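PDB 5J3U: protein Kinase A from Toxoplasma gondii, which binds cAMP in its regulatory domain and, as in related regulatory chains, probably holds the kinase catalytic subunit inhibited until the nucleotide arrives. Local coordinates for residues Leu91-Asn96 with Asp117-Ile122; Thr46-Glu51 with Cys57-Gln62. One frame throughout, in Å; residues are numbered along the deposited sequence. Where two conformers were deposited one is given.

Both contacts lie in the N-terminal cyclic nucleotide-binding domain and follow one another in series along the chain. Contact 2 comes first: a short five-residue link after Glu51 brings strand 57-61 back opposite strand 47-49, so that the two four-stranded sheets of the beta roll meet through side chains. Contact 1 closes later, over the 20 residues between Asn96 and Asp117: from helix 91-95, which contributes an amide bond to the cAMP phosphate, the chain runs through strands 102-105 and 109-115 to helix 116-138. Neither loop encloses the other. Leu58 joins them, packing on Phe119 and on Leu93, so strand 57-61 adjoins both helices of contact 1.

Contact 1: residues Leu91-Asn96 with Asp117-Ile122; sequences LALLYN and DTFNAI. With CMP (adenosine-3',5'-cyclic-monophosphate), chain C.
Leu93 and Leu94, on consecutive positions of the short helix 91-95, meet the ring of Phe119 in the first turn of helix 116-138. The apolar contacts come from two directions. Leu93 reaches the ring obliquely, its CB 3.8 Å from CD2 of Phe119, while its CD2 branch lies 3.9 Å from CG of Phe119, near the root of the ring. Leu94 comes to the far end, its CD2 methyl at the ring edge, in plane, 3.9 Å from CZ of Phe119. With CG of Phe119 anti to the backbone N (chi1 180°), the ring extends from its helix to reach both leucines. The axes of the short segments approach to 10.5 Å and cross at -47°. Leu58 of strand 57-61 touches both Leu93 and Phe119, and Leu21 touches both Leu94 and Phe119.

Polar bonds from the second helix meet backbone carbonyls of the first. Lys124 donates to the carbonyl oxygens of Leu93 and Leu94, and Arg116 to that of Ala92. Asn120 OD1, by contrast, is buried with no partner.

On the nucleotide, Ala92 N donates to O2P of cAMP at 2.9 Å (N-H...O angle 158°), and Leu91 lays CD1 3.6 Å from N3 of the adenine. Glu90, Gly89, Arg99 and Ala100 also bond to the nucleotide. The short helix and adjoining loop that bind the cyclic phosphate are the phosphate-binding cassette of cyclic nucleotide-binding domains; here it packs on the helix that follows the beta roll.

Contact 2: residues Thr46-Glu51 with Cys57-Gln62; sequences TCLIRE and CLYIVQ
Leu48 lies over one face of the Tyr59 ring, and Ile49 meets the same ring at its edge. The CD2 methyl of Leu48 stands 3.9 Å from the centroid of the Tyr59 ring and only 10° off the ring normal, a CH-pi contact almost directly above the centre. Its other methyl, CD1, moves outward along the ring to the phenol end, 3.7 Å from OH of Tyr59. With CG of Leu48 anti to the backbone N (chi1 -177°), the forked end of the side chain spans from the middle of the ring to the hydroxyl. Ile49 approaches near the ring plane, where its CD1 is 4.0 Å from CE2 of Tyr59; the two side chains run past each other in opposite directions.

The next shell packs around both partners. Phe88 touches Leu48 and Ile49 and meets the Tyr59 ring with the two planes at about 25°, while Tyr59 is also tied to Phe88 through the backbone. Leu111 packs on Leu48, and Glu113 on Tyr59. Leu48 and Ile49 both face Val103 in a classic beta bulge, which lets two consecutive side chains turn to Tyr59. Just before it, Cys47 centres an inverse gamma turn, and its SG accepts a weak bond from Arg50 NH1 at 3.7 Å.

The two strands belong to different sheets, and their alpha carbons come no nearer than 9.8 Å, between Ile49 and Leu58. Between these two segments, then, the sheets meet through side chains, by dispersion and a CH-pi contact. Since Ile49 also touches bound cAMP, this apolar layer continues directly into the nucleotide pocket.

Contact 1: residues Leu91-Asn96 with Asp117-Ile122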
loop_
_atom_site.group_PDB
_atom_site.type_symbol
_atom_site.label_atom_id
_atom_site.label_comp_id
_atom_site.label_asym_id
_atom_site.label_seq_id
_atom_site.Cartn_x
_atom_site.Cartn_y
_atom_site.Cartn_z
ATOM N N LEU A 91 -7.408 -6.623 12.216
ATOM C CA LEU A 91 -7.907 -7.974 11.963
ATOM C C LEU A 91 -9.153 -8.282 12.750
ATOM O O LEU A 91 -10.090 -8.826 12.208
ATOM C CB LEU A 91 -6.824 -9.056 12.198
ATOM C CG LEU A 91 -5.544 -8.913 11.414
ATOM C CD1 LEU A 91 -4.546 -10.011 11.780
ATOM C CD2 LEU A 91 -5.894 -8.963 9.917
ATOM N N ALA A 92 -9.199 -7.913 14.030
ATOM C CA ALA A 92 -10.387 -8.147 14.852
ATOM C C ALA A 92 -11.622 -7.443 14.300
ATOM O O ALA A 92 -12.756 -7.922 14.438
ATOM C CB ALA A 92 -10.119 -7.696 16.262
ATOM N N LEU A 93 -11.391 -6.306 13.658
ATOM C CA LEU A 93 -12.480 -5.535 13.021
ATOM C C LEU A 93 -12.819 -6.138 11.646
ATOM O O LEU A 93 -13.993 -6.264 11.274
ATOM C CB LEU A 93 -12.069 -4.065 12.900
ATOM C CG LEU A 93 -12.397 -3.185 14.129
ATOM C CD1 LEU A 93 -11.888 -3.803 15.421
ATOM C CD2 LEU A 93 -11.877 -1.744 13.915
ATOM N N LEU A 94 -11.805 -6.495 10.873
ATOM C CA LEU A 94 -12.093 -7.072 9.523
ATOM C C LEU A 94 -12.816 -8.406 9.602
ATOM O O LEU A 94 -13.727 -8.656 8.826
ATOM C CB LEU A 94 -10.840 -7.267 8.701
ATOM C CG LEU A 94 -10.238 -6.099 7.969
ATOM C CD1 LEU A 94 -8.867 -6.520 7.451
ATOM C CD2 LEU A 94 -11.140 -5.629 6.818
ATOM N N TYR A 95 -12.434 -9.250 10.557
ATOM C CA TYR A 95 -12.939 -10.629 10.602
ATOM C C TYR A 95 -13.833 -10.948 11.801
ATOM O O TYR A 95 -14.271 -12.082 11.935
ATOM C CB TYR A 95 -11.742 -11.601 10.498
ATOM C CG TYR A 95 -10.892 -11.323 9.274
ATOM C CD1 TYR A 95 -11.409 -11.481 7.985
ATOM C CD2 TYR A 95 -9.602 -10.859 9.395
ATOM C CE1 TYR A 95 -10.655 -11.192 6.862
ATOM C CE2 TYR A 95 -8.849 -10.565 8.276
ATOM C CZ TYR A 95 -9.375 -10.745 7.021
ATOM O OH TYR A 95 -8.590 -10.441 5.946
ATOM N N ASN A 96 -14.123 -9.965 12.666
ATOM C CA ASN A 96 -14.983 -10.172 13.837
ATOM C C ASN A 96 -14.471 -11.298 14.754
ATOM O O ASN A 96 -15.201 -12.195 15.177
ATOM C CB ASN A 96 -16.441 -10.358 13.396
ATOM C CG ASN A 96 -17.019 -9.083 12.830
ATOM O OD1 ASN A 96 -16.627 -7.996 13.234
ATOM N ND2 ASN A 96 -17.937 -9.207 11.889
ATOM N N ASP A 117 -17.432 0.955 15.100
ATOM C CA ASP A 117 -18.658 1.381 14.433
ATOM C C ASP A 117 -18.356 2.235 13.190
ATOM O O ASP A 117 -18.939 2.024 12.109
ATOM C CB ASP A 117 -19.636 2.089 15.385
ATOM C CG ASP A 117 -20.290 1.121 16.406
ATOM O OD1 ASP A 117 -20.331 -0.123 16.191
ATOM O OD2 ASP A 117 -20.779 1.638 17.433
ATOM N N THR A 118 -17.415 3.145 13.313
ATOM C CA THR A 118 -17.058 4.012 12.174
ATOM C C THR A 118 -16.358 3.174 11.096
ATOM O O THR A 118 -16.644 3.316 9.924
ATOM C CB THR A 118 -16.206 5.209 12.615
ATOM O OG1 THR A 118 -16.958 5.947 13.597
ATOM C CG2 THR A 118 -15.862 6.126 11.429
ATOM N N PHE A 119 -15.465 2.307 11.529
ATOM C CA PHE A 119 -14.841 1.378 10.591
ATOM C C PHE A 119 -15.875 0.554 9.802
ATOM O O PHE A 119 -15.814 0.460 8.559
ATOM C CB PHE A 119 -13.859 0.487 11.317
ATOM C CG PHE A 119 -13.190 -0.491 10.413
ATOM C CD1 PHE A 119 -12.113 -0.086 9.621
ATOM C CD2 PHE A 119 -13.640 -1.791 10.340
ATOM C CE1 PHE A 119 -11.464 -1.002 8.779
ATOM C CE2 PHE A 119 -13.014 -2.707 9.475
ATOM C CZ PHE A 119 -11.939 -2.299 8.722
ATOM N N ASN A 120 -16.837 -0.015 10.513
ATOM C CA ASN A 120 -17.918 -0.764 9.874
ATOM C C ASN A 120 -18.735 0.036 8.941
ATOM O O ASN A 120 -19.025 -0.422 7.851
ATOM C CB ASN A 120 -18.854 -1.461 10.896
ATOM C CG ASN A 120 -18.207 -2.671 11.529
ATOM O OD1 ASN A 120 -17.146 -3.134 11.080
ATOM N ND2 ASN A 120 -18.809 -3.168 12.593
ATOM N N ALA A 121 -19.091 1.255 9.334
ATOM C CA ALA A 121 -19.938 2.108 8.489
ATOM C C ALA A 121 -19.256 2.640 7.211
ATOM O O ALA A 121 -19.869 2.676 6.165
ATOM C CB ALA A 121 -20.424 3.291 9.322
ATOM N N ILE A 122 -17.998 3.068 7.306
ATOM C CA ILE A 122 -17.336 3.841 6.239
ATOM C C ILE A 122 -16.292 3.035 5.458
ATOM O O ILE A 122 -16.175 3.231 4.243
ATOM C CB ILE A 122 -16.620 5.071 6.802
ATOM C CG1 ILE A 122 -17.574 5.935 7.657
ATOM C CG2 ILE A 122 -15.930 5.895 5.696
ATOM C CD1 ILE A 122 -18.683 6.605 6.853
HETATM P P CMP C . -5.732 -7.729 15.729
HETATM O O1P CMP C . -5.823 -9.283 15.749
HETATM O O2P CMP C . -7.047 -7.004 15.831
HETATM O "O5'" CMP C . -4.832 -7.419 17.026
HETATM C "C5'" CMP C . -3.483 -7.888 16.999
HETATM C "C4'" CMP C . -2.797 -7.292 15.790
HETATM O "O4'" CMP C . -1.439 -7.576 15.630
HETATM C "C3'" CMP C . -3.465 -7.710 14.509
HETATM O "O3'" CMP C . -4.801 -7.206 14.514
HETATM C "C2'" CMP C . -2.474 -7.123 13.550
HETATM O "O2'" CMP C . -2.746 -5.759 13.293
HETATM C "C1'" CMP C . -1.137 -7.272 14.273
HETATM N N9 CMP C . -0.296 -8.352 13.706
HETATM C C8 CMP C . 0.922 -8.142 13.107
HETATM N N7 CMP C . 1.423 -9.331 12.653
HETATM C C5 CMP C . 0.538 -10.265 12.912
HETATM C C6 CMP C . 0.479 -11.726 12.667
HETATM N N6 CMP C . 1.494 -12.372 12.045
HETATM N N1 CMP C . -0.616 -12.354 13.093
HETATM C C2 CMP C . -1.677 -11.746 13.698
HETATM N N3 CMP C . -1.686 -10.417 13.974
HETATM C C4 CMP C . -0.615 -9.645 13.612
#

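Contact 2: residues Thr46-Glu51 with Cys57-Gln62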
loop_
_atom_site.group_PDB
_atom_site.type_symbol
_atom_site.label_atom_id
_atom_site.label_comp_id
_atom_site.label_asym_id
_atom_site.label_seq_id
_atom_site.Cartn_x
_atom_site.Cartn_y
_atom_site.Cartn_z
ATOM N N THR A 46 4.318 -0.145 26.811
ATOM C CA THR A 46 2.902 -0.178 27.108
ATOM C C THR A 46 2.271 -1.337 26.334
ATOM O O THR A 46 2.333 -1.399 25.092
ATOM C CB THR A 46 2.171 1.127 26.658
ATOM O OG1 THR A 46 2.752 2.288 27.269
ATOM C CG2 THR A 46 0.684 1.062 26.983
ATOM N N CYS A 47 1.572 -2.184 27.070
ATOM C CA CYS A 47 0.900 -3.304 26.513
ATOM C C CYS A 47 -0.497 -2.911 26.057
ATOM O O CYS A 47 -1.479 -3.113 26.766
ATOM C CB CYS A 47 0.852 -4.441 27.552
ATOM S SG CYS A 47 0.126 -5.931 26.846
ATOM N N LEU A 48 -0.588 -2.417 24.815
ATOM C CA LEU A 48 -1.824 -1.826 24.265
ATOM C C LEU A 48 -2.908 -2.781 23.893
ATOM O O LEU A 48 -4.055 -2.512 24.186
ATOM C CB LEU A 48 -1.502 -0.950 23.029
ATOM C CG LEU A 48 -2.604 -0.168 22.296
ATOM C CD1 LEU A 48 -3.228 0.852 23.210
ATOM C CD2 LEU A 48 -1.954 0.567 21.138
ATOM N N ILE A 49 -2.581 -3.858 23.163
ATOM C CA ILE A 49 -3.564 -4.837 22.763
ATOM C C ILE A 49 -3.112 -6.198 23.289
ATOM O O ILE A 49 -1.939 -6.503 23.208
ATOM C CB ILE A 49 -3.642 -4.951 21.210
ATOM C CG1 ILE A 49 -4.160 -3.632 20.615
ATOM C CG2 ILE A 49 -4.478 -6.153 20.779
ATOM C CD1 ILE A 49 -4.294 -3.684 19.098
ATOM N N ARG A 50 -4.049 -6.999 23.764
ATOM C CA ARG A 50 -3.713 -8.270 24.341
ATOM C C ARG A 50 -4.404 -9.374 23.577
ATOM O O ARG A 50 -5.603 -9.328 23.381
ATOM C CB ARG A 50 -4.113 -8.311 25.805
ATOM C CG ARG A 50 -3.539 -7.148 26.602
ATOM C CD ARG A 50 -3.519 -7.448 28.102
ATOM N NE ARG A 50 -4.290 -6.484 28.887
ATOM C CZ ARG A 50 -3.956 -5.207 29.086
ATOM N NH1 ARG A 50 -2.866 -4.681 28.527
ATOM N NH2 ARG A 50 -4.724 -4.448 29.858
ATOM N N GLU A 51 -3.608 -10.372 23.153
ATOM C CA GLU A 51 -4.112 -11.496 22.390
ATOM C C GLU A 51 -5.279 -12.119 23.107
ATOM O O GLU A 51 -5.220 -12.283 24.305
ATOM C CB GLU A 51 -3.002 -12.553 22.210
ATOM C CG GLU A 51 -3.328 -13.706 21.315
ATOM C CD GLU A 51 -2.182 -14.698 21.160
ATOM O OE1 GLU A 51 -1.052 -14.477 21.680
ATOM O OE2 GLU A 51 -2.463 -15.720 20.504
ATOM N N CYS A 57 -11.515 -1.345 18.383
ATOM C CA CYS A 57 -10.902 -0.297 17.607
ATOM C C CYS A 57 -9.665 -0.807 16.871
ATOM O O CYS A 57 -9.179 -1.922 17.139
ATOM C CB CYS A 57 -10.520 0.833 18.536
ATOM S SG CYS A 57 -9.331 0.352 19.783
ATOM N N LEU A 58 -9.151 0.026 15.967
ATOM C CA LEU A 58 -7.869 -0.175 15.347
ATOM C C LEU A 58 -7.065 1.078 15.523
ATOM O O LEU A 58 -7.605 2.095 15.960
ATOM C CB LEU A 58 -8.046 -0.564 13.894
ATOM C CG LEU A 58 -8.630 0.463 12.901
ATOM C CD1 LEU A 58 -7.631 1.572 12.605
ATOM C CD2 LEU A 58 -8.988 -0.233 11.594
ATOM N N TYR A 59 -5.780 0.982 15.251
ATOM C CA TYR A 59 -4.861 2.098 15.352
ATOM C C TYR A 59 -4.033 2.279 14.107
ATOM O O TYR A 59 -3.706 1.318 13.416
ATOM C CB TYR A 59 -3.869 1.820 16.494
ATOM C CG TYR A 59 -4.544 1.605 17.817
ATOM C CD1 TYR A 59 -4.862 2.695 18.647
ATOM C CD2 TYR A 59 -4.897 0.339 18.230
ATOM C CE1 TYR A 59 -5.483 2.511 19.847
ATOM C CE2 TYR A 59 -5.506 0.149 19.450
ATOM C CZ TYR A 59 -5.802 1.238 20.241
ATOM O OH TYR A 59 -6.428 1.030 21.428
ATOM N N ILE A 60 -3.603 3.523 13.877
ATOM C CA ILE A 60 -2.551 3.784 12.931
ATOM C C ILE A 60 -1.442 4.596 13.596
ATOM O O ILE A 60 -1.691 5.446 14.453
ATOM C CB ILE A 60 -3.122 4.414 11.639
ATOM C CG1 ILE A 60 -2.023 4.500 10.576
ATOM C CG2 ILE A 60 -3.693 5.789 11.916
ATOM C CD1 ILE A 60 -2.518 4.641 9.141
ATOM N N VAL A 61 -0.207 4.328 13.227
ATOM C CA VAL A 61 0.918 4.905 13.907
ATOM C C VAL A 61 1.332 6.187 13.217
ATOM O O VAL A 61 1.682 6.153 12.081
ATOM C CB VAL A 61 2.130 3.937 13.914
ATOM C CG1 VAL A 61 3.332 4.541 14.620
ATOM C CG2 VAL A 61 1.763 2.635 14.578
ATOM N N GLN A 62 1.301 7.300 13.932
ATOM C CA GLN A 62 1.950 8.521 13.417
ATOM C C GLN A 62 3.475 8.467 13.705
ATOM O O GLN A 62 4.321 8.711 12.824
ATOM C CB GLN A 62 1.275 9.773 13.961
ATOM C CG GLN A 62 1.946 11.037 13.434
ATOM C CD GLN A 62 1.264 12.287 13.868
ATOM O OE1 GLN A 62 0.089 12.284 14.220
ATOM N NE2 GLN A 62 2.011 13.383 13.865
#